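Local coordinates for protein 4'-phospho-dehydrooxetanocin synthase (Bacillus megaterium, PDB 5UL3) that catalyses the oxidative ring contraction of dAMP to an oxetane aldehyde in oxetanocin A biosynthesis, using cobalamin, a [4Fe-4S] cluster and S-adenosylmethionine, at residues F45-I50 / L61-D66; S67-V72 / Y102-S107; F605-T610 / N723-W728. One frame throughout, in Å; residues are numbered along the deposited sequence.

Interaction 1. Residues F45-I50 / L61-D66; sequences FDYKRI and LYVIED
A classic beta bulge marks this end of the antiparallel hairpin of strands 49-53 and 60-64, where K48 and R49 both face I64. The carbonyl of I64 takes two donors, K48 N at 2.9 Å and R49 N at 3.3 Å from I64 O, both in the carbonyl plane. I64 N returns a bond to R49 O at 2.8 Å. One residue on, I50 and V63 form a non-hydrogen-bonded pair.

On the V63 face, CG1 of V63 is the central apolar atom. It meets Y47 CB at 3.5 Å, and the two side chains cross at about a right angle. The F45 ring reaches it from the opposite direction, and CG2 of I50 lies near it. F45 is poorly ordered; E65 CG lies in plane at its ring edge, and the E65 carboxylate bonds H71. Helix 28-39 covers this face, and Y47 OH bonds E36 there.

On the other face, R49 and I64 run side by side. The R49 chain is extended from CG to NE, which carries its guanidinium along I64 to Y112 and L115 O of helix 109-115. One face of that guanidinium rests on the I64 methyl, with NE 3.4 Å from I64 CD1.

Interaction 2. Residues S67-V72 / Y102-S107; sequences SSKIHV and YKCFLS
H71 and Y102 meet beside the antiparallel pairing of strands 69-73 and 102-106, in the four-stranded sheet of the N-terminal region. I70 and F105 form one hydrogen-bonded pair, with F105 N 2.8 Å from I70 O and I70 N 3.0 Å from F105 O. V72 and K103 form the next.

The tight part is the H71 face. H71 and Y102 lie side by side and point the same way. With CG of Y102 opposite the backbone N (chi1 168°), the phenol reaches H71, ring rim to ring rim, the two planes 26° apart. H71 ND1 and Y102 OH are modelled only 2.3 Å apart, a hydrogen bond too short to trust in length. C104 SG sits over one face of the imidazole, 3.9 Å from the ring centroid of H71. On the reverse face V72 CG2 touches the edge of the F105 ring, and W88 and W92 pack on that ring too.

The S68 end is looser. L106 and S107 are exposed, and a water bridges S67 O and F105 O. S107 N still reaches S68 O at 2.7 Å.

H71 NE2 bonds E65 OE2 and, if the short ND1 contact is real, both imidazole nitrogens have partners, which would hold the ring's rotation. The nearby carboxylate would probably favour a proton on NE2.

Interaction 3. Residues F605-T610 / N723-W728; sequences FGVMYT and NTLKRW
V607 of helix 588-617 packs on T724, L725 and W728 of helix 720-730 in the C-terminal helix bundle. The two short helical segments run nearly antiparallel, at 154°, with their axes 8.7 Å apart at the closest approach. V607 and T724 are the nearest pair of residues by backbone.

The two methyls of V607 have different partners. At chi1 176°, CG1 stands opposite the backbone N and CG2 opposite the carbonyl carbon, and this turns CG2 into the backbone of the facing helix, 3.3 Å from T724 O. The same methyl touches the T724 side chain at CB and the base of W728, with V607 CG2 3.8 Å from W728 CB. CG1 takes the other direction and meets L725 CD2 at 4.0 Å, the V607 and L725 side chains crossing at about a right angle. V607 is thus set between T724, L725 and W728, one helical turn of the partner. L701 of helix 683-709 packs on both V607 and W728, so a third helix joins the cluster. The indole NH of W728 reaches across to N604 OD1, in helix 588-617 just before F605.

T610, one turn after V607, meets T724 obliquely. T610 OG1 lies 3.7 Å from T724 CG2 and as far from T724 OG1. The hydroxyl of T724 is turned back to its own helix, where it bonds R720 O. T610 does likewise. G606 O accepts both T610 N and T610 OG1, from opposite faces of its carbonyl plane, and the hydroxyl bond from T610 OG1 to G606 O is 2.7 Å long.

Overall arrangement
From the N terminus, interaction 1 comes first and closes the short hairpin between strands 49-53 and 60-64. The chain then turns at E65 and D66 into strand 69-73. Interaction 2 closes a longer loop, which includes helix 83-88, by adding strand 102-106 at the sheet's edge. The two contacts follow in series, and their centres are about 9 Å apart. V63 and H71 share a backbone bond, because strands 60-64 and 69-73 are neighbours in one four-stranded antiparallel sheet; F45 also packs on H71. Interaction 3 closes a mostly helical loop of 112 residues in the C-terminal bundle. Its nearest atoms are about 44 Å from interaction 1. None of the three loops nest or cross.

Interaction 1. Residues F45-I50 / L61-D66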
loop_
_atom_site.group_PDB
_atom_site.type_symbol
_atom_site.label_atom_id
_atom_site.label_comp_id
_atom_site.label_asym_id
_atom_site.label_seq_id
_atom_site.Cartn_x
_atom_site.Cartn_y
_atom_site.Cartn_z
ATOM N N PHE A 45 -43.291 24.217 1.873
ATOM C CA PHE A 45 -42.282 23.981 0.847
ATOM C C PHE A 45 -42.520 22.615 0.217
ATOM O O PHE A 45 -42.443 21.590 0.904
ATOM C CB PHE A 45 -40.868 24.051 1.434
ATOM C CG PHE A 45 -39.784 24.192 0.400
ATOM C CD1 PHE A 45 -40.093 24.298 -0.951
ATOM C CD2 PHE A 45 -38.453 24.218 0.780
ATOM C CE1 PHE A 45 -39.094 24.424 -1.900
ATOM C CE2 PHE A 45 -37.449 24.348 -0.164
ATOM C CZ PHE A 45 -37.772 24.449 -1.506
ATOM N N ASP A 46 -42.817 22.584 -1.080
ATOM C CA ASP A 46 -42.879 21.339 -1.826
ATOM C C ASP A 46 -41.901 21.393 -2.992
ATOM O O ASP A 46 -41.674 22.453 -3.587
ATOM C CB ASP A 46 -44.293 21.042 -2.337
ATOM C CG ASP A 46 -44.462 19.592 -2.771
ATOM O OD1 ASP A 46 -44.376 18.693 -1.902
ATOM O OD2 ASP A 46 -44.672 19.351 -3.981
ATOM N N TYR A 47 -41.318 20.236 -3.306
ATOM C CA TYR A 47 -40.273 20.132 -4.310
ATOM C C TYR A 47 -40.459 18.836 -5.083
ATOM O O TYR A 47 -41.137 17.912 -4.628
ATOM C CB TYR A 47 -38.877 20.175 -3.669
ATOM C CG TYR A 47 -38.586 19.000 -2.757
ATOM C CD1 TYR A 47 -38.054 17.817 -3.259
ATOM C CD2 TYR A 47 -38.851 19.071 -1.395
ATOM C CE1 TYR A 47 -37.797 16.738 -2.429
ATOM C CE2 TYR A 47 -38.589 18.001 -0.557
ATOM C CZ TYR A 47 -38.066 16.836 -1.077
ATOM O OH TYR A 47 -37.809 15.764 -0.247
ATOM N N LYS A 48 -39.825 18.766 -6.252
ATOM C CA LYS A 48 -39.955 17.580 -7.094
ATOM C C LYS A 48 -38.839 16.568 -6.857
ATOM O O LYS A 48 -39.106 15.369 -6.739
ATOM C CB LYS A 48 -40.001 17.980 -8.571
ATOM C CG LYS A 48 -41.383 18.436 -9.027
ATOM C CD LYS A 48 -41.490 18.463 -10.544
ATOM C CE LYS A 48 -42.948 18.545 -10.990
ATOM N NZ LYS A 48 -43.070 18.485 -12.473
ATOM N N ARG A 49 -37.588 17.014 -6.796
ATOM C CA ARG A 49 -36.510 16.074 -6.516
ATOM C C ARG A 49 -35.341 16.819 -5.892
ATOM O O ARG A 49 -35.270 18.051 -5.928
ATOM C CB ARG A 49 -36.081 15.309 -7.779
ATOM C CG ARG A 49 -35.421 16.143 -8.857
ATOM C CD ARG A 49 -35.087 15.276 -10.071
ATOM N NE ARG A 49 -33.919 15.760 -10.807
ATOM C CZ ARG A 49 -32.669 15.341 -10.601
ATOM N NH1 ARG A 49 -31.675 15.841 -11.327
ATOM N NH2 ARG A 49 -32.405 14.423 -9.675
ATOM N N ILE A 50 -34.445 16.054 -5.266
ATOM C CA ILE A 50 -33.244 16.615 -4.667
ATOM C C ILE A 50 -32.039 15.829 -5.166
ATOM O O ILE A 50 -32.149 14.688 -5.616
ATOM C CB ILE A 50 -33.266 16.616 -3.123
ATOM C CG1 ILE A 50 -33.310 15.194 -2.579
ATOM C CG2 ILE A 50 -34.430 17.436 -2.590
ATOM C CD1 ILE A 50 -32.656 15.075 -1.230
ATOM N N LEU A 61 -26.465 20.682 -1.602
ATOM C CA LEU A 61 -27.802 20.164 -1.854
ATOM C C LEU A 61 -28.503 21.023 -2.904
ATOM O O LEU A 61 -28.510 22.253 -2.795
ATOM C CB LEU A 61 -28.624 20.145 -0.560
ATOM C CG LEU A 61 -30.096 19.785 -0.708
ATOM C CD1 LEU A 61 -30.264 18.355 -1.189
ATOM C CD2 LEU A 61 -30.813 20.000 0.621
ATOM N N TYR A 62 -29.056 20.374 -3.922
ATOM C CA TYR A 62 -29.945 21.011 -4.884
ATOM C C TYR A 62 -31.366 20.558 -4.586
ATOM O O TYR A 62 -31.634 19.356 -4.503
ATOM C CB TYR A 62 -29.571 20.652 -6.324
ATOM C CG TYR A 62 -28.136 20.968 -6.646
ATOM C CD1 TYR A 62 -27.116 20.067 -6.337
ATOM C CD2 TYR A 62 -27.797 22.168 -7.254
ATOM C CE1 TYR A 62 -25.780 20.381 -6.629
ATOM C CE2 TYR A 62 -26.482 22.476 -7.549
ATOM C CZ TYR A 62 -25.483 21.584 -7.238
ATOM O OH TYR A 62 -24.185 21.926 -7.536
ATOM N N VAL A 63 -32.265 21.513 -4.410
ATOM C CA VAL A 63 -33.687 21.228 -4.276
ATOM C C VAL A 63 -34.343 21.723 -5.556
ATOM O O VAL A 63 -34.376 22.930 -5.813
ATOM C CB VAL A 63 -34.299 21.897 -3.038
ATOM C CG1 VAL A 63 -35.728 21.383 -2.821
ATOM C CG2 VAL A 63 -33.435 21.625 -1.817
ATOM N N ILE A 64 -34.813 20.794 -6.384
ATOM C CA ILE A 64 -35.425 21.134 -7.662
ATOM C C ILE A 64 -36.930 21.243 -7.428
ATOM O O ILE A 64 -37.620 20.230 -7.309
ATOM C CB ILE A 64 -35.098 20.101 -8.738
ATOM C CG1 ILE A 64 -33.578 20.021 -8.958
ATOM C CG2 ILE A 64 -35.810 20.458 -10.030
ATOM C CD1 ILE A 64 -33.174 19.001 -9.998
ATOM N N GLU A 65 -37.437 22.479 -7.350
ATOM C CA GLU A 65 -38.883 22.688 -7.260
ATOM C C GLU A 65 -39.538 22.252 -8.559
ATOM O O GLU A 65 -40.339 21.316 -8.571
ATOM C CB GLU A 65 -39.219 24.145 -6.962
ATOM C CG GLU A 65 -39.279 24.472 -5.488
ATOM C CD GLU A 65 -40.026 25.763 -5.221
ATOM O OE1 GLU A 65 -41.164 25.899 -5.719
ATOM O OE2 GLU A 65 -39.473 26.642 -4.526
ATOM N N ASP A 66 -39.126 22.868 -9.669
ATOM C CA ASP A 66 -39.114 22.237 -10.988
ATOM C C ASP A 66 -37.872 22.741 -11.730
ATOM O O ASP A 66 -36.973 23.343 -11.133
ATOM C CB ASP A 66 -40.433 22.481 -11.743
ATOM C CG ASP A 66 -40.612 23.921 -12.206
ATOM O OD1 ASP A 66 -39.837 24.815 -11.805
ATOM O OD2 ASP A 66 -41.555 24.155 -12.988
#

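Interaction 2. Residues S67-V72 / Y102-S107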
loop_
_atom_site.group_PDB
_atom_site.type_symbol
_atom_site.label_atom_id
_atom_site.label_comp_id
_atom_site.label_asym_id
_atom_site.label_seq_id
_atom_site.Cartn_x
_atom_site.Cartn_y
_atom_site.Cartn_z
ATOM N N SER A 67 -37.811 22.505 -13.043
ATOM C CA SER A 67 -36.642 22.926 -13.812
ATOM C C SER A 67 -36.485 24.442 -13.876
ATOM O O SER A 67 -35.402 24.917 -14.239
ATOM C CB SER A 67 -36.700 22.355 -15.232
ATOM O OG SER A 67 -37.641 23.047 -16.033
ATOM N N SER A 68 -37.521 25.208 -13.528
ATOM C CA SER A 68 -37.475 26.664 -13.582
ATOM C C SER A 68 -37.244 27.308 -12.221
ATOM O O SER A 68 -37.094 28.531 -12.153
ATOM C CB SER A 68 -38.773 27.214 -14.187
ATOM O OG SER A 68 -39.865 27.029 -13.304
ATOM N N LYS A 69 -37.225 26.522 -11.146
ATOM C CA LYS A 69 -36.901 26.999 -9.803
ATOM C C LYS A 69 -36.026 25.950 -9.122
ATOM O O LYS A 69 -36.526 24.890 -8.734
ATOM C CB LYS A 69 -38.174 27.259 -8.996
ATOM C CG LYS A 69 -37.985 28.159 -7.792
ATOM C CD LYS A 69 -39.330 28.610 -7.234
ATOM C CE LYS A 69 -39.156 29.569 -6.067
ATOM N NZ LYS A 69 -40.468 29.952 -5.470
ATOM N N ILE A 70 -34.734 26.251 -8.973
ATOM C CA ILE A 70 -33.748 25.336 -8.392
ATOM C C ILE A 70 -33.057 26.045 -7.230
ATOM O O ILE A 70 -32.402 27.075 -7.430
ATOM C CB ILE A 70 -32.710 24.886 -9.439
ATOM C CG1 ILE A 70 -33.382 24.115 -10.576
ATOM C CG2 ILE A 70 -31.574 24.063 -8.790
ATOM C CD1 ILE A 70 -32.458 23.848 -11.743
ATOM N N HIS A 71 -33.195 25.494 -6.021
ATOM C CA HIS A 71 -32.511 26.021 -4.843
ATOM C C HIS A 71 -31.193 25.291 -4.652
ATOM O O HIS A 71 -31.125 24.079 -4.844
ATOM C CB HIS A 71 -33.348 25.831 -3.582
ATOM C CG HIS A 71 -34.723 26.413 -3.670
ATOM N ND1 HIS A 71 -35.021 27.686 -3.237
ATOM C CD2 HIS A 71 -35.882 25.886 -4.128
ATOM C CE1 HIS A 71 -36.305 27.924 -3.437
ATOM N NE2 HIS A 71 -36.850 26.847 -3.974
ATOM N N VAL A 72 -30.167 26.021 -4.233
ATOM C CA VAL A 72 -28.847 25.439 -4.008
ATOM C C VAL A 72 -28.366 25.859 -2.626
ATOM O O VAL A 72 -28.277 27.060 -2.334
ATOM C CB VAL A 72 -27.836 25.867 -5.087
ATOM C CG1 VAL A 72 -26.538 25.045 -4.958
ATOM C CG2 VAL A 72 -28.437 25.705 -6.484
ATOM N N TYR A 102 -26.543 30.179 -0.222
ATOM C CA TYR A 102 -27.820 29.793 -0.790
ATOM C C TYR A 102 -28.077 30.626 -2.035
ATOM O O TYR A 102 -27.646 31.778 -2.133
ATOM C CB TYR A 102 -28.984 29.977 0.201
ATOM C CG TYR A 102 -30.350 29.870 -0.445
ATOM C CD1 TYR A 102 -30.919 28.638 -0.694
ATOM C CD2 TYR A 102 -31.059 31.012 -0.826
ATOM C CE1 TYR A 102 -32.163 28.530 -1.291
ATOM C CE2 TYR A 102 -32.302 30.918 -1.428
ATOM C CZ TYR A 102 -32.853 29.678 -1.654
ATOM O OH TYR A 102 -34.088 29.570 -2.253
ATOM N N LYS A 103 -28.784 30.030 -2.989
ATOM C CA LYS A 103 -29.200 30.769 -4.172
ATOM C C LYS A 103 -30.351 30.018 -4.821
ATOM O O LYS A 103 -30.328 28.787 -4.901
ATOM C CB LYS A 103 -28.041 30.956 -5.159
ATOM C CG LYS A 103 -28.434 31.580 -6.504
ATOM C CD LYS A 103 -28.091 33.048 -6.579
ATOM C CE LYS A 103 -28.565 33.661 -7.897
ATOM N NZ LYS A 103 -28.578 35.148 -7.811
ATOM N N CYS A 104 -31.369 30.756 -5.251
ATOM C CA CYS A 104 -32.447 30.185 -6.043
ATOM C C CYS A 104 -32.264 30.640 -7.488
ATOM O O CYS A 104 -32.168 31.843 -7.756
ATOM C CB CYS A 104 -33.812 30.609 -5.502
ATOM S SG CYS A 104 -35.149 29.743 -6.303
ATOM N N PHE A 105 -32.191 29.681 -8.406
ATOM C CA PHE A 105 -32.004 29.957 -9.826
ATOM C C PHE A 105 -33.347 29.830 -10.530
ATOM O O PHE A 105 -33.982 28.773 -10.475
ATOM C CB PHE A 105 -30.975 29.008 -10.441
ATOM C CG PHE A 105 -29.575 29.305 -10.017
ATOM C CD1 PHE A 105 -28.911 30.409 -10.524
ATOM C CD2 PHE A 105 -28.928 28.500 -9.085
ATOM C CE1 PHE A 105 -27.625 30.708 -10.131
ATOM C CE2 PHE A 105 -27.642 28.804 -8.680
ATOM C CZ PHE A 105 -26.987 29.901 -9.211
ATOM N N LEU A 106 -33.772 30.907 -11.190
ATOM C CA LEU A 106 -35.106 31.013 -11.768
ATOM C C LEU A 106 -35.024 30.984 -13.288
ATOM O O LEU A 106 -34.219 31.707 -13.883
ATOM C CB LEU A 106 -35.785 32.301 -11.299
ATOM C CG LEU A 106 -35.876 32.445 -9.783
ATOM C CD1 LEU A 106 -36.252 33.870 -9.393
ATOM C CD2 LEU A 106 -36.891 31.465 -9.253
ATOM N N SER A 107 -35.859 30.143 -13.906
ATOM C CA SER A 107 -35.928 30.015 -15.363
ATOM C C SER A 107 -34.558 29.751 -15.983
ATOM O O SER A 107 -34.199 30.313 -17.023
ATOM C CB SER A 107 -36.587 31.253 -15.972
ATOM O OG SER A 107 -37.875 31.405 -15.398
HETATM O O HOH W 1 -34.074 27.498 -12.924
#

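Interaction 3. Residues F605-T610 / N723-W728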
loop_
_atom_site.group_PDB
_atom_site.type_symbol
_atom_site.label_atom_id
_atom_site.label_comp_id
_atom_site.label_asym_id
_atom_site.label_seq_id
_atom_site.Cartn_x
_atom_site.Cartn_y
_atom_site.Cartn_z
ATOM N N PHE A 605 5.862 -23.420 7.183
ATOM C CA PHE A 605 4.821 -22.409 7.061
ATOM C C PHE A 605 3.635 -22.711 7.969
ATOM O O PHE A 605 3.131 -21.820 8.659
ATOM C CB PHE A 605 4.354 -22.294 5.612
ATOM C CG PHE A 605 3.278 -21.273 5.434
ATOM C CD1 PHE A 605 3.608 -19.947 5.230
ATOM C CD2 PHE A 605 1.943 -21.624 5.534
ATOM C CE1 PHE A 605 2.615 -18.990 5.096
ATOM C CE2 PHE A 605 0.950 -20.674 5.400
ATOM C CZ PHE A 605 1.290 -19.359 5.182
ATOM N N GLY A 606 3.170 -23.961 7.971
ATOM C CA GLY A 606 1.951 -24.277 8.711
ATOM C C GLY A 606 2.105 -24.058 10.203
ATOM O O GLY A 606 1.261 -23.417 10.845
ATOM N N VAL A 607 3.192 -24.577 10.774
ATOM C CA VAL A 607 3.431 -24.436 12.207
ATOM C C VAL A 607 3.696 -22.975 12.567
ATOM O O VAL A 607 3.155 -22.456 13.548
ATOM C CB VAL A 607 4.592 -25.347 12.651
ATOM C CG1 VAL A 607 4.905 -25.132 14.108
ATOM C CG2 VAL A 607 4.255 -26.804 12.407
ATOM N N MET A 608 4.537 -22.285 11.788
ATOM C CA MET A 608 4.822 -20.891 12.126
ATOM C C MET A 608 3.615 -19.984 11.898
ATOM O O MET A 608 3.408 -19.022 12.658
ATOM C CB MET A 608 6.032 -20.382 11.341
ATOM C CG MET A 608 7.334 -21.055 11.752
ATOM S SD MET A 608 7.562 -21.289 13.533
ATOM C CE MET A 608 7.405 -19.599 14.137
ATOM N N TYR A 609 2.799 -20.265 10.878
ATOM C CA TYR A 609 1.555 -19.517 10.733
ATOM C C TYR A 609 0.664 -19.713 11.953
ATOM O O TYR A 609 0.049 -18.761 12.451
ATOM C CB TYR A 609 0.821 -19.952 9.465
ATOM C CG TYR A 609 -0.546 -19.319 9.272
ATOM C CD1 TYR A 609 -0.685 -18.126 8.575
ATOM C CD2 TYR A 609 -1.695 -19.924 9.771
ATOM C CE1 TYR A 609 -1.933 -17.547 8.388
ATOM C CE2 TYR A 609 -2.943 -19.354 9.589
ATOM C CZ TYR A 609 -3.056 -18.167 8.896
ATOM O OH TYR A 609 -4.296 -17.596 8.712
ATOM N N THR A 610 0.588 -20.945 12.451
ATOM C CA THR A 610 -0.262 -21.227 13.606
ATOM C C THR A 610 0.240 -20.506 14.856
ATOM O O THR A 610 -0.550 -19.913 15.600
ATOM C CB THR A 610 -0.325 -22.732 13.838
ATOM O OG1 THR A 610 -0.799 -23.368 12.648
ATOM C CG2 THR A 610 -1.272 -23.063 15.008
ATOM N N ASN A 723 -2.099 -30.263 15.511
ATOM C CA ASN A 723 -2.144 -30.907 14.197
ATOM C C ASN A 723 -0.942 -30.522 13.341
ATOM O O ASN A 723 -0.331 -31.386 12.702
ATOM C CB ASN A 723 -3.442 -30.554 13.466
ATOM C CG ASN A 723 -4.675 -31.168 14.118
ATOM O OD1 ASN A 723 -4.583 -32.147 14.859
ATOM N ND2 ASN A 723 -5.839 -30.591 13.836
ATOM N N THR A 724 -0.593 -29.229 13.288
ATOM C CA THR A 724 0.545 -28.845 12.455
ATOM C C THR A 724 1.869 -29.346 13.027
ATOM O O THR A 724 2.769 -29.707 12.261
ATOM C CB THR A 724 0.592 -27.321 12.233
ATOM O OG1 THR A 724 0.712 -26.624 13.486
ATOM C CG2 THR A 724 -0.657 -26.848 11.484
ATOM N N LEU A 725 2.017 -29.396 14.354
ATOM C CA LEU A 725 3.232 -29.980 14.922
ATOM C C LEU A 725 3.361 -31.452 14.533
ATOM O O LEU A 725 4.427 -31.898 14.089
ATOM C CB LEU A 725 3.235 -29.829 16.448
ATOM C CG LEU A 725 3.579 -28.473 17.079
ATOM C CD1 LEU A 725 3.327 -28.558 18.598
ATOM C CD2 LEU A 725 5.017 -28.114 16.793
ATOM N N LYS A 726 2.277 -32.217 14.688
ATOM C CA LYS A 726 2.319 -33.644 14.368
ATOM C C LYS A 726 2.736 -33.863 12.920
ATOM O O LYS A 726 3.598 -34.703 12.630
ATOM C CB LYS A 726 0.950 -34.280 14.632
ATOM C CG LYS A 726 0.912 -35.781 14.372
ATOM C CD LYS A 726 -0.479 -36.330 14.652
ATOM C CE LYS A 726 -0.454 -37.864 14.646
ATOM N NZ LYS A 726 -1.784 -38.450 14.968
ATOM N N ARG A 727 2.145 -33.095 12.004
ATOM C CA ARG A 727 2.515 -33.180 10.597
ATOM C C ARG A 727 3.969 -32.780 10.378
ATOM O O ARG A 727 4.691 -33.439 9.618
ATOM C CB ARG A 727 1.579 -32.297 9.772
ATOM C CG ARG A 727 1.718 -32.459 8.271
ATOM C CD ARG A 727 0.675 -31.608 7.561
ATOM N NE ARG A 727 -0.595 -31.685 8.275
ATOM C CZ ARG A 727 -1.519 -32.617 8.065
ATOM N NH1 ARG A 727 -2.639 -32.612 8.776
ATOM N NH2 ARG A 727 -1.324 -33.552 7.142
ATOM N N TRP A 728 4.421 -31.705 11.038
ATOM C CA TRP A 728 5.806 -31.258 10.866
ATOM C C TRP A 728 6.794 -32.364 11.225
ATOM O O TRP A 728 7.738 -32.643 10.472
ATOM C CB TRP A 728 6.086 -30.011 11.712
ATOM C CG TRP A 728 7.385 -29.336 11.308
ATOM C CD1 TRP A 728 7.529 -28.302 10.422
ATOM C CD2 TRP A 728 8.710 -29.678 11.739
ATOM N NE1 TRP A 728 8.861 -27.972 10.286
ATOM C CE2 TRP A 728 9.607 -28.802 11.080
ATOM C CE3 TRP A 728 9.229 -30.634 12.619
ATOM C CZ2 TRP A 728 10.986 -28.849 11.283
ATOM C CZ3 TRP A 728 10.600 -30.683 12.814
ATOM C CH2 TRP A 728 11.461 -29.798 12.149
#